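Local coordinates for succinate dehydrogenase subunit A (Mycolicibacterium smegmatis, PDB 7D6V), which probably oxidises succinate as the FAD-carrying flavoprotein subunit of a mycobacterial succinate dehydrogenase, passing electrons through an iron-sulfur subunit toward the quinone pool, at residues G211-N221 with G384-G392; I246-V254 with I262-G270. All coordinates share one frame; numbering follows the deposited sequence.

Contact 1 of 2, residues G211-N221 with G384-G392; sequences GIGKSFKVSSN and GPTCHYVMG. With FAD (flavin-adenine dinucleotide), chain D.
S219 of the 211-221 loop and C387 of strand 383-395 meet in a single parallel-type backbone bridge, with their CA atoms 4.5 Å apart: C387 N gives its hydrogen to V218 O, and S220 N gives its own to C387 O. C387 O is gripped twice, because S219 OG also donates to it over 2.9 Å, from above the carbonyl plane. The S219 hydroxyl is placed there by a chi1 of -173°, with OG trans to the amide nitrogen. Beside the bridge, T386 OG1 lies 3.4 Å from S219 CA, and V218 crosses T386 at about a right angle. The C387 sulfur sits over one face of the F216 ring, 4.4 Å from SG to the ring centroid, in a Cys sulfur-aromatic contact; helix 481-495 supplies M492 as a further neighbour of F216. At the other end I212 meets V390 crosswise, CG1 to CB 4.0 Å, and also reaches helix 532-556. Strand 383-395 carries a classic beta bulge here, H388 and Y389 both facing Q247 of strand 246-253, in the FAD-binding domain. Next to the bulge the loop turns polar. S220 OG and H388 ND1 share a hydrogen bond of 2.8 Å that reaches the imidazole at its edge, near the ring plane, and N221 ND2 donates to H388 O at 3.0 Å, the oxygen lying in the plane of the amide. These two bonds hold both the ring and the backbone of H388 to the loop at the flavin. H388 CE1 is 3.5 Å from C7 of FAD on its dimethylbenzene end, N221 ND2 approaches the C8M methyl, and Y389 turns its ring edge to the ribityl O3'.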
loop_
_atom_site.group_PDB
_atom_site.type_symbol
_atom_site.label_atom_id
_atom_site.label_comp_id
_atom_site.label_asym_id
_atom_site.label_seq_id
_atom_site.Cartn_x
_atom_site.Cartn_y
_atom_site.Cartn_z
ATOM N N GLY A 211 2.163 7.389 -17.665
ATOM C CA GLY A 211 1.388 8.491 -18.174
ATOM C C GLY A 211 2.111 9.823 -18.136
ATOM O O GLY A 211 3.336 9.899 -17.983
ATOM N N ILE A 212 1.331 10.896 -18.284
ATOM C CA ILE A 212 1.853 12.244 -18.496
ATOM C C ILE A 212 1.211 13.246 -17.543
ATOM O O ILE A 212 1.165 14.446 -17.831
ATOM C CB ILE A 212 1.630 12.686 -19.954
ATOM C CG1 ILE A 212 0.132 12.761 -20.260
ATOM C CG2 ILE A 212 2.309 11.733 -20.917
ATOM C CD1 ILE A 212 -0.232 13.804 -21.281
ATOM N N GLY A 213 0.728 12.773 -16.394
ATOM C CA GLY A 213 -0.166 13.582 -15.583
ATOM C C GLY A 213 0.482 14.732 -14.839
ATOM O O GLY A 213 -0.234 15.608 -14.346
ATOM N N LYS A 214 1.810 14.761 -14.745
ATOM C CA LYS A 214 2.473 15.845 -14.026
ATOM C C LYS A 214 2.570 17.128 -14.836
ATOM O O LYS A 214 3.094 18.122 -14.325
ATOM C CB LYS A 214 3.870 15.418 -13.573
ATOM C CG LYS A 214 3.864 14.384 -12.472
ATOM C CD LYS A 214 2.775 14.679 -11.453
ATOM C CE LYS A 214 3.328 15.367 -10.221
ATOM N NZ LYS A 214 2.370 15.311 -9.085
ATOM N N SER A 215 2.092 17.134 -16.076
ATOM C CA SER A 215 2.032 18.362 -16.855
ATOM C C SER A 215 0.825 19.219 -16.504
ATOM O O SER A 215 0.719 20.343 -17.003
ATOM C CB SER A 215 2.006 18.038 -18.348
ATOM O OG SER A 215 3.092 17.207 -18.709
ATOM N N PHE A 216 -0.078 18.722 -15.665
ATOM C CA PHE A 216 -1.320 19.402 -15.337
ATOM C C PHE A 216 -1.337 19.765 -13.860
ATOM O O PHE A 216 -0.808 19.035 -13.018
ATOM C CB PHE A 216 -2.531 18.527 -15.677
ATOM C CG PHE A 216 -2.789 18.407 -17.146
ATOM C CD1 PHE A 216 -2.061 17.520 -17.918
ATOM C CD2 PHE A 216 -3.752 19.183 -17.759
ATOM C CE1 PHE A 216 -2.288 17.411 -19.269
ATOM C CE2 PHE A 216 -3.983 19.076 -19.111
ATOM C CZ PHE A 216 -3.251 18.191 -19.866
ATOM N N LYS A 217 -1.953 20.909 -13.556
ATOM C CA LYS A 217 -1.963 21.403 -12.184
ATOM C C LYS A 217 -2.740 20.473 -11.262
ATOM O O LYS A 217 -2.295 20.182 -10.146
ATOM C CB LYS A 217 -2.548 22.813 -12.141
ATOM C CG LYS A 217 -2.448 23.479 -10.788
ATOM C CD LYS A 217 -2.992 24.890 -10.836
ATOM C CE LYS A 217 -2.920 25.553 -9.477
ATOM N NZ LYS A 217 -3.303 26.987 -9.550
ATOM N N VAL A 218 -3.898 19.998 -11.705
ATOM C CA VAL A 218 -4.730 19.089 -10.925
ATOM C C VAL A 218 -4.695 17.730 -11.605
ATOM O O VAL A 218 -5.101 17.598 -12.766
ATOM C CB VAL A 218 -6.170 19.606 -10.792
ATOM C CG1 VAL A 218 -6.915 18.818 -9.733
ATOM C CG2 VAL A 218 -6.169 21.082 -10.454
ATOM N N SER A 219 -4.216 16.723 -10.884
ATOM C CA SER A 219 -4.055 15.393 -11.447
ATOM C C SER A 219 -3.970 14.384 -10.316
ATOM O O SER A 219 -3.567 14.715 -9.200
ATOM C CB SER A 219 -2.806 15.312 -12.330
ATOM O OG SER A 219 -2.745 14.074 -13.009
ATOM N N SER A 220 -4.349 13.147 -10.624
ATOM C CA SER A 220 -4.277 12.042 -9.680
ATOM C C SER A 220 -3.009 11.218 -9.841
ATOM O O SER A 220 -2.881 10.168 -9.206
ATOM C CB SER A 220 -5.502 11.142 -9.834
ATOM O OG SER A 220 -5.565 10.590 -11.134
ATOM N N ASN A 221 -2.068 11.674 -10.658
ATOM C CA ASN A 221 -0.942 10.853 -11.069
ATOM C C ASN A 221 0.263 11.060 -10.156
ATOM O O ASN A 221 0.365 12.046 -9.426
ATOM C CB ASN A 221 -0.573 11.152 -12.520
ATOM C CG ASN A 221 -1.666 10.745 -13.494
ATOM O OD1 ASN A 221 -1.578 11.006 -14.688
ATOM N ND2 ASN A 221 -2.701 10.094 -12.982
ATOM N N GLY A 384 -13.130 19.893 -8.526
ATOM C CA GLY A 384 -12.853 20.492 -9.812
ATOM C C GLY A 384 -12.247 19.489 -10.778
ATOM O O GLY A 384 -11.939 18.353 -10.409
ATOM N N PRO A 385 -12.072 19.889 -12.038
ATOM C CA PRO A 385 -11.563 18.951 -13.049
ATOM C C PRO A 385 -10.154 18.463 -12.737
ATOM O O PRO A 385 -9.278 19.237 -12.346
ATOM C CB PRO A 385 -11.593 19.775 -14.341
ATOM C CG PRO A 385 -12.580 20.855 -14.082
ATOM C CD PRO A 385 -12.455 21.180 -12.629
ATOM N N THR A 386 -9.935 17.164 -12.940
ATOM C CA THR A 386 -8.661 16.526 -12.632
ATOM C C THR A 386 -8.248 15.591 -13.760
ATOM O O THR A 386 -9.067 14.822 -14.268
ATOM C CB THR A 386 -8.736 15.771 -11.293
ATOM O OG1 THR A 386 -7.455 15.219 -10.969
ATOM C CG2 THR A 386 -9.780 14.667 -11.327
ATOM N N CYS A 387 -6.982 15.677 -14.165
ATOM C CA CYS A 387 -6.432 14.789 -15.182
ATOM C C CYS A 387 -6.158 13.415 -14.583
ATOM O O CYS A 387 -5.524 13.309 -13.530
ATOM C CB CYS A 387 -5.148 15.385 -15.757
ATOM S SG CYS A 387 -4.340 14.395 -17.026
ATOM N N HIS A 388 -6.637 12.362 -15.244
ATOM C CA HIS A 388 -6.524 11.011 -14.714
ATOM C C HIS A 388 -5.709 10.081 -15.597
ATOM O O HIS A 388 -4.762 9.449 -15.116
ATOM C CB HIS A 388 -7.928 10.426 -14.499
ATOM C CG HIS A 388 -7.933 9.104 -13.802
ATOM N ND1 HIS A 388 -7.351 8.911 -12.569
ATOM C CD2 HIS A 388 -8.450 7.907 -14.165
ATOM C CE1 HIS A 388 -7.509 7.653 -12.202
ATOM N NE2 HIS A 388 -8.172 7.022 -13.154
ATOM N N TYR A 389 -6.045 9.979 -16.880
ATOM C CA TYR A 389 -5.478 8.968 -17.756
ATOM C C TYR A 389 -5.286 9.561 -19.142
ATOM O O TYR A 389 -6.031 10.449 -19.557
ATOM C CB TYR A 389 -6.392 7.735 -17.826
ATOM C CG TYR A 389 -5.816 6.538 -18.545
ATOM C CD1 TYR A 389 -6.039 6.341 -19.900
ATOM C CD2 TYR A 389 -5.078 5.587 -17.861
ATOM C CE1 TYR A 389 -5.527 5.243 -20.553
ATOM C CE2 TYR A 389 -4.560 4.490 -18.508
ATOM C CZ TYR A 389 -4.786 4.322 -19.853
ATOM O OH TYR A 389 -4.272 3.225 -20.498
ATOM N N VAL A 390 -4.281 9.065 -19.855
ATOM C CA VAL A 390 -4.037 9.459 -21.237
ATOM C C VAL A 390 -4.238 8.232 -22.119
ATOM O O VAL A 390 -3.587 7.200 -21.923
ATOM C CB VAL A 390 -2.642 10.085 -21.423
ATOM C CG1 VAL A 390 -1.529 9.144 -20.978
ATOM C CG2 VAL A 390 -2.443 10.512 -22.866
ATOM N N MET A 391 -5.166 8.336 -23.067
ATOM C CA MET A 391 -5.460 7.240 -23.979
ATOM C C MET A 391 -4.510 7.192 -25.164
ATOM O O MET A 391 -4.503 6.194 -25.891
ATOM C CB MET A 391 -6.903 7.346 -24.473
ATOM C CG MET A 391 -7.934 6.892 -23.459
ATOM S SD MET A 391 -8.236 8.138 -22.195
ATOM C CE MET A 391 -9.588 9.047 -22.917
ATOM N N GLY A 392 -3.716 8.238 -25.377
ATOM C CA GLY A 392 -2.723 8.238 -26.426
ATOM C C GLY A 392 -1.406 7.645 -25.971
ATOM O O GLY A 392 -1.218 7.271 -24.815
HETATM P PA FAD D . 3.152 2.302 -14.042
HETATM O O1A FAD D . 3.221 1.014 -13.310
HETATM O O2A FAD D . 2.236 3.361 -13.564
HETATM O O5B FAD D . 4.619 2.932 -14.014
HETATM C C5B FAD D . 5.530 2.855 -15.095
HETATM C C4B FAD D . 6.927 2.564 -14.572
HETATM O O4B FAD D . 7.905 3.165 -15.413
HETATM C C3B FAD D . 7.198 3.106 -13.190
HETATM O O3B FAD D . 7.888 2.094 -12.471
HETATM C C2B FAD D . 8.146 4.256 -13.411
HETATM O O2B FAD D . 9.025 4.464 -12.313
HETATM C C1B FAD D . 8.900 3.797 -14.623
HETATM N N9A FAD D . 9.496 4.933 -15.343
HETATM C C8A FAD D . 8.850 5.987 -15.839
HETATM N N7A FAD D . 9.707 6.832 -16.439
HETATM C C5A FAD D . 10.933 6.314 -16.323
HETATM C C6A FAD D . 12.296 6.688 -16.730
HETATM N N6A FAD D . 12.537 7.823 -17.404
HETATM N N1A FAD D . 13.294 5.859 -16.406
HETATM C C2A FAD D . 13.087 4.718 -15.743
HETATM N N3A FAD D . 11.882 4.320 -15.344
HETATM C C4A FAD D . 10.787 5.060 -15.601
HETATM N N1 FAD D . -7.030 1.556 -14.008
HETATM C C2 FAD D . -7.985 0.621 -13.836
HETATM O O2 FAD D . -8.183 -0.193 -14.743
HETATM N N3 FAD D . -8.731 0.529 -12.735
HETATM C C4 FAD D . -8.584 1.368 -11.718
HETATM O O4 FAD D . -9.288 1.263 -10.705
HETATM C C4X FAD D . -7.566 2.427 -11.815
HETATM N N5 FAD D . -7.365 3.306 -10.823
HETATM C C5X FAD D . -6.424 4.256 -10.942
HETATM C C6 FAD D . -6.228 5.154 -9.907
HETATM C C7 FAD D . -5.265 6.138 -10.022
HETATM C C7M FAD D . -5.045 7.119 -8.909
HETATM C C8 FAD D . -4.447 6.229 -11.248
HETATM C C8M FAD D . -3.401 7.297 -11.373
HETATM C C9 FAD D . -4.635 5.334 -12.284
HETATM C C9A FAD D . -5.598 4.352 -12.170
HETATM N N10 FAD D . -5.792 3.447 -13.216
HETATM C C10 FAD D . -6.776 2.468 -13.057
HETATM C "C1'" FAD D . -4.984 3.510 -14.428
HETATM C "C2'" FAD D . -3.934 2.405 -14.394
HETATM O "O2'" FAD D . -3.466 2.215 -13.061
HETATM C "C3'" FAD D . -2.720 2.732 -15.244
HETATM O "O3'" FAD D . -3.123 2.789 -16.605
HETATM C "C4'" FAD D . -1.657 1.655 -15.095
HETATM O "O4'" FAD D . -1.231 1.586 -13.742
HETATM C "C5'" FAD D . -0.439 1.921 -15.958
HETATM O "O5'" FAD D . 0.558 0.982 -15.585
HETATM P P FAD D . 1.987 0.910 -16.287
HETATM O O1P FAD D . 2.585 -0.402 -15.925
HETATM O O2P FAD D . 1.853 1.259 -17.726
HETATM O O3P FAD D . 2.840 2.088 -15.600
#

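Contact 2 of 2, residues I246-V254 with I262-G270; sequences IQFHPTGMV and ILVTEGVRG
H249 and V264 are joined by a side-chain-to-backbone hydrogen bond, NE2 donating to V264 O with an N-H...O angle of 159°. The acceptor lies in the plane of the imidazole, whereas the nitrogen stands well above the carbonyl plane. The torsion that swings the ring across to the loop is chi1 of -166°, which takes CG away from the amide nitrogen of H249. L263 packs obliquely against the same side chain, its CG 3.7 Å from H249 CB, and the side chain of L263 lies about 6 Å from the bound FAD. Just beyond the corner at P250, the chain pairs with the loop in antiparallel fashion: V264 N donates to T251 O at 2.9 Å, M253 N donates to I262 O at 3.3 Å, and G252 and L263 form the non-hydrogen-bonded pair between them. The T251 methyl CG2 closes on V264 CB at 3.6 Å, making this the compact, largely buried half, which M253 continues with CG against V264 CG2.

The solvent side is much looser. T265 and E266 are exposed on a type I turn that runs on to V268, and E266 OE1 lies near the plane of the H249 ring but 5.1 Å from NE2, too far for a direct polar bond. R269, although buried, passes T251 loosely: bent at chi3, it brings NE to 4.1 Å from OG1.

The His-Pro-Thr-Gly sequence of 249-252 beside the Thr-Glu-Gly of 265-267 is consistent with the dicarboxylate site of succinate dehydrogenase and fumarate reductase flavoproteins.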
loop_
_atom_site.group_PDB
_atom_site.type_symbol
_atom_site.label_atom_id
_atom_site.label_comp_id
_atom_site.label_asym_id
_atom_site.label_seq_id
_atom_site.Cartn_x
_atom_site.Cartn_y
_atom_site.Cartn_z
ATOM N N ILE A 246 -7.418 12.613 -23.463
ATOM C CA ILE A 246 -7.015 12.530 -22.067
ATOM C C ILE A 246 -8.276 12.427 -21.228
ATOM O O ILE A 246 -9.229 13.183 -21.438
ATOM C CB ILE A 246 -6.172 13.747 -21.648
ATOM C CG1 ILE A 246 -4.817 13.720 -22.351
ATOM C CG2 ILE A 246 -5.992 13.784 -20.144
ATOM C CD1 ILE A 246 -3.992 14.950 -22.118
ATOM N N GLN A 247 -8.288 11.485 -20.294
ATOM C CA GLN A 247 -9.420 11.343 -19.392
ATOM C C GLN A 247 -9.334 12.394 -18.296
ATOM O O GLN A 247 -8.313 12.512 -17.610
ATOM C CB GLN A 247 -9.464 9.941 -18.798
ATOM C CG GLN A 247 -10.787 9.612 -18.140
ATOM C CD GLN A 247 -11.084 8.135 -18.146
ATOM O OE1 GLN A 247 -11.444 7.564 -19.173
ATOM N NE2 GLN A 247 -10.917 7.499 -16.995
ATOM N N PHE A 248 -10.394 13.177 -18.157
ATOM C CA PHE A 248 -10.543 14.124 -17.066
ATOM C C PHE A 248 -11.763 13.733 -16.252
ATOM O O PHE A 248 -12.839 13.507 -16.813
ATOM C CB PHE A 248 -10.716 15.552 -17.575
ATOM C CG PHE A 248 -9.513 16.115 -18.268
ATOM C CD1 PHE A 248 -9.426 16.098 -19.646
ATOM C CD2 PHE A 248 -8.493 16.700 -17.545
ATOM C CE1 PHE A 248 -8.331 16.627 -20.288
ATOM C CE2 PHE A 248 -7.394 17.233 -18.184
ATOM C CZ PHE A 248 -7.314 17.197 -19.555
ATOM N N HIS A 249 -11.598 13.649 -14.965
ATOM C CA HIS A 249 -12.780 13.545 -14.125
ATOM C C HIS A 249 -13.231 14.939 -13.708
ATOM O O HIS A 249 -12.430 15.702 -13.157
ATOM C CB HIS A 249 -12.507 12.695 -12.897
ATOM C CG HIS A 249 -13.747 12.270 -12.178
ATOM N ND1 HIS A 249 -14.733 11.518 -12.779
ATOM C CD2 HIS A 249 -14.163 12.493 -10.911
ATOM C CE1 HIS A 249 -15.704 11.299 -11.912
ATOM N NE2 HIS A 249 -15.382 11.879 -10.770
ATOM N N PRO A 250 -14.488 15.309 -13.965
ATOM C CA PRO A 250 -14.917 16.693 -13.708
ATOM C C PRO A 250 -14.899 17.087 -12.244
ATOM O O PRO A 250 -14.910 18.288 -11.949
ATOM C CB PRO A 250 -16.346 16.731 -14.270
ATOM C CG PRO A 250 -16.480 15.499 -15.115
ATOM C CD PRO A 250 -15.581 14.484 -14.503
ATOM N N THR A 251 -14.874 16.131 -11.319
ATOM C CA THR A 251 -15.095 16.398 -9.899
ATOM C C THR A 251 -13.961 15.758 -9.100
ATOM O O THR A 251 -14.023 14.582 -8.735
ATOM C CB THR A 251 -16.473 15.877 -9.474
ATOM O OG1 THR A 251 -17.495 16.622 -10.150
ATOM C CG2 THR A 251 -16.681 16.021 -7.983
ATOM N N GLY A 252 -12.913 16.536 -8.846
ATOM C CA GLY A 252 -11.826 16.107 -7.988
ATOM C C GLY A 252 -11.391 17.209 -7.047
ATOM O O GLY A 252 -11.384 18.381 -7.430
ATOM N N MET A 253 -11.022 16.851 -5.819
ATOM C CA MET A 253 -10.647 17.847 -4.823
ATOM C C MET A 253 -9.430 18.638 -5.290
ATOM O O MET A 253 -8.466 18.068 -5.801
ATOM C CB MET A 253 -10.348 17.159 -3.493
ATOM C CG MET A 253 -11.540 16.452 -2.879
ATOM S SD MET A 253 -12.687 17.583 -2.078
ATOM C CE MET A 253 -11.630 18.319 -0.833
ATOM N N VAL A 254 -9.476 19.965 -5.126
ATOM C CA VAL A 254 -8.432 20.840 -5.639
ATOM C C VAL A 254 -7.709 21.606 -4.534
ATOM O O VAL A 254 -6.481 21.731 -4.576
ATOM C CB VAL A 254 -8.970 21.812 -6.721
ATOM C CG1 VAL A 254 -9.692 21.048 -7.814
ATOM C CG2 VAL A 254 -9.873 22.889 -6.136
ATOM N N ILE A 262 -7.691 13.433 -5.693
ATOM C CA ILE A 262 -8.603 12.342 -5.386
ATOM C C ILE A 262 -9.908 12.554 -6.135
ATOM O O ILE A 262 -10.509 13.635 -6.082
ATOM C CB ILE A 262 -8.825 12.247 -3.869
ATOM C CG1 ILE A 262 -7.483 12.301 -3.137
ATOM C CG2 ILE A 262 -9.586 10.982 -3.519
ATOM C CD1 ILE A 262 -6.670 11.034 -3.251
ATOM N N LEU A 263 -10.349 11.521 -6.844
ATOM C CA LEU A 263 -11.559 11.613 -7.645
ATOM C C LEU A 263 -12.787 11.413 -6.770
ATOM O O LEU A 263 -12.803 10.552 -5.886
ATOM C CB LEU A 263 -11.542 10.571 -8.764
ATOM C CG LEU A 263 -10.877 10.921 -10.099
ATOM C CD1 LEU A 263 -9.416 11.295 -9.919
ATOM C CD2 LEU A 263 -11.013 9.770 -11.083
ATOM N N VAL A 264 -13.815 12.218 -7.015
ATOM C CA VAL A 264 -15.097 12.097 -6.330
ATOM C C VAL A 264 -16.099 11.534 -7.328
ATOM O O VAL A 264 -16.338 12.130 -8.385
ATOM C CB VAL A 264 -15.571 13.443 -5.764
ATOM C CG1 VAL A 264 -16.814 13.254 -4.921
ATOM C CG2 VAL A 264 -14.468 14.097 -4.951
ATOM N N THR A 265 -16.681 10.385 -6.994
ATOM C CA THR A 265 -17.601 9.710 -7.894
ATOM C C THR A 265 -18.921 10.470 -7.997
ATOM O O THR A 265 -19.273 11.287 -7.143
ATOM C CB THR A 265 -17.862 8.280 -7.422
ATOM O OG1 THR A 265 -18.475 8.307 -6.128
ATOM C CG2 THR A 265 -16.560 7.502 -7.340
ATOM N N GLU A 266 -19.659 10.187 -9.072
ATOM C CA GLU A 266 -20.983 10.767 -9.256
ATOM C C GLU A 266 -22.013 10.192 -8.294
ATOM O O GLU A 266 -23.133 10.710 -8.227
ATOM C CB GLU A 266 -21.445 10.568 -10.701
ATOM C CG GLU A 266 -21.748 9.125 -11.068
ATOM C CD GLU A 266 -20.512 8.349 -11.492
ATOM O OE1 GLU A 266 -19.385 8.818 -11.226
ATOM O OE2 GLU A 266 -20.672 7.265 -12.092
ATOM N N GLY A 267 -21.667 9.136 -7.555
ATOM C CA GLY A 267 -22.555 8.652 -6.513
ATOM C C GLY A 267 -22.808 9.684 -5.435
ATOM O O GLY A 267 -23.884 9.709 -4.833
ATOM N N VAL A 268 -21.821 10.544 -5.171
ATOM C CA VAL A 268 -22.028 11.657 -4.249
ATOM C C VAL A 268 -23.075 12.613 -4.802
ATOM O O VAL A 268 -23.876 13.184 -4.053
ATOM C CB VAL A 268 -20.694 12.371 -3.970
ATOM C CG1 VAL A 268 -20.886 13.472 -2.941
ATOM C CG2 VAL A 268 -19.653 11.371 -3.504
ATOM N N ARG A 269 -23.088 12.800 -6.122
ATOM C CA ARG A 269 -24.140 13.576 -6.765
ATOM C C ARG A 269 -25.435 12.792 -6.911
ATOM O O ARG A 269 -26.452 13.377 -7.297
ATOM C CB ARG A 269 -23.673 14.077 -8.130
ATOM C CG ARG A 269 -22.733 15.260 -8.042
ATOM C CD ARG A 269 -22.212 15.658 -9.400
ATOM N NE ARG A 269 -21.129 14.789 -9.840
ATOM C CZ ARG A 269 -21.014 14.313 -11.073
ATOM N NH1 ARG A 269 -19.996 13.528 -11.392
ATOM N NH2 ARG A 269 -21.916 14.627 -11.988
ATOM N N GLY A 270 -25.426 11.498 -6.599
ATOM C CA GLY A 270 -26.656 10.741 -6.453
ATOM C C GLY A 270 -27.376 11.125 -5.174
ATOM O O GLY A 270 -28.261 10.416 -4.687
#

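Overall arrangement
Along the chain the order is 211-221, 246-254, 262-270 and then 384-392, so both halves of contact 2 fall between the halves of contact 1. The centres of the two contacts are about 13 Å apart, and one mixed sheet unites them: strand 383-395 runs antiparallel to strand 246-253, with probable backbone hydrogen bonds from G252 N to G384 O and from Q247 N to Y389 O. I246 CG2 also packs on C387 SG. Loop 211-221 and loop 262-270 are thus each attached to a different strand of this pair. Within the FAD-binding domain, contact 1 borders the flavin directly, while contact 2 lies farther from the centre of the chain.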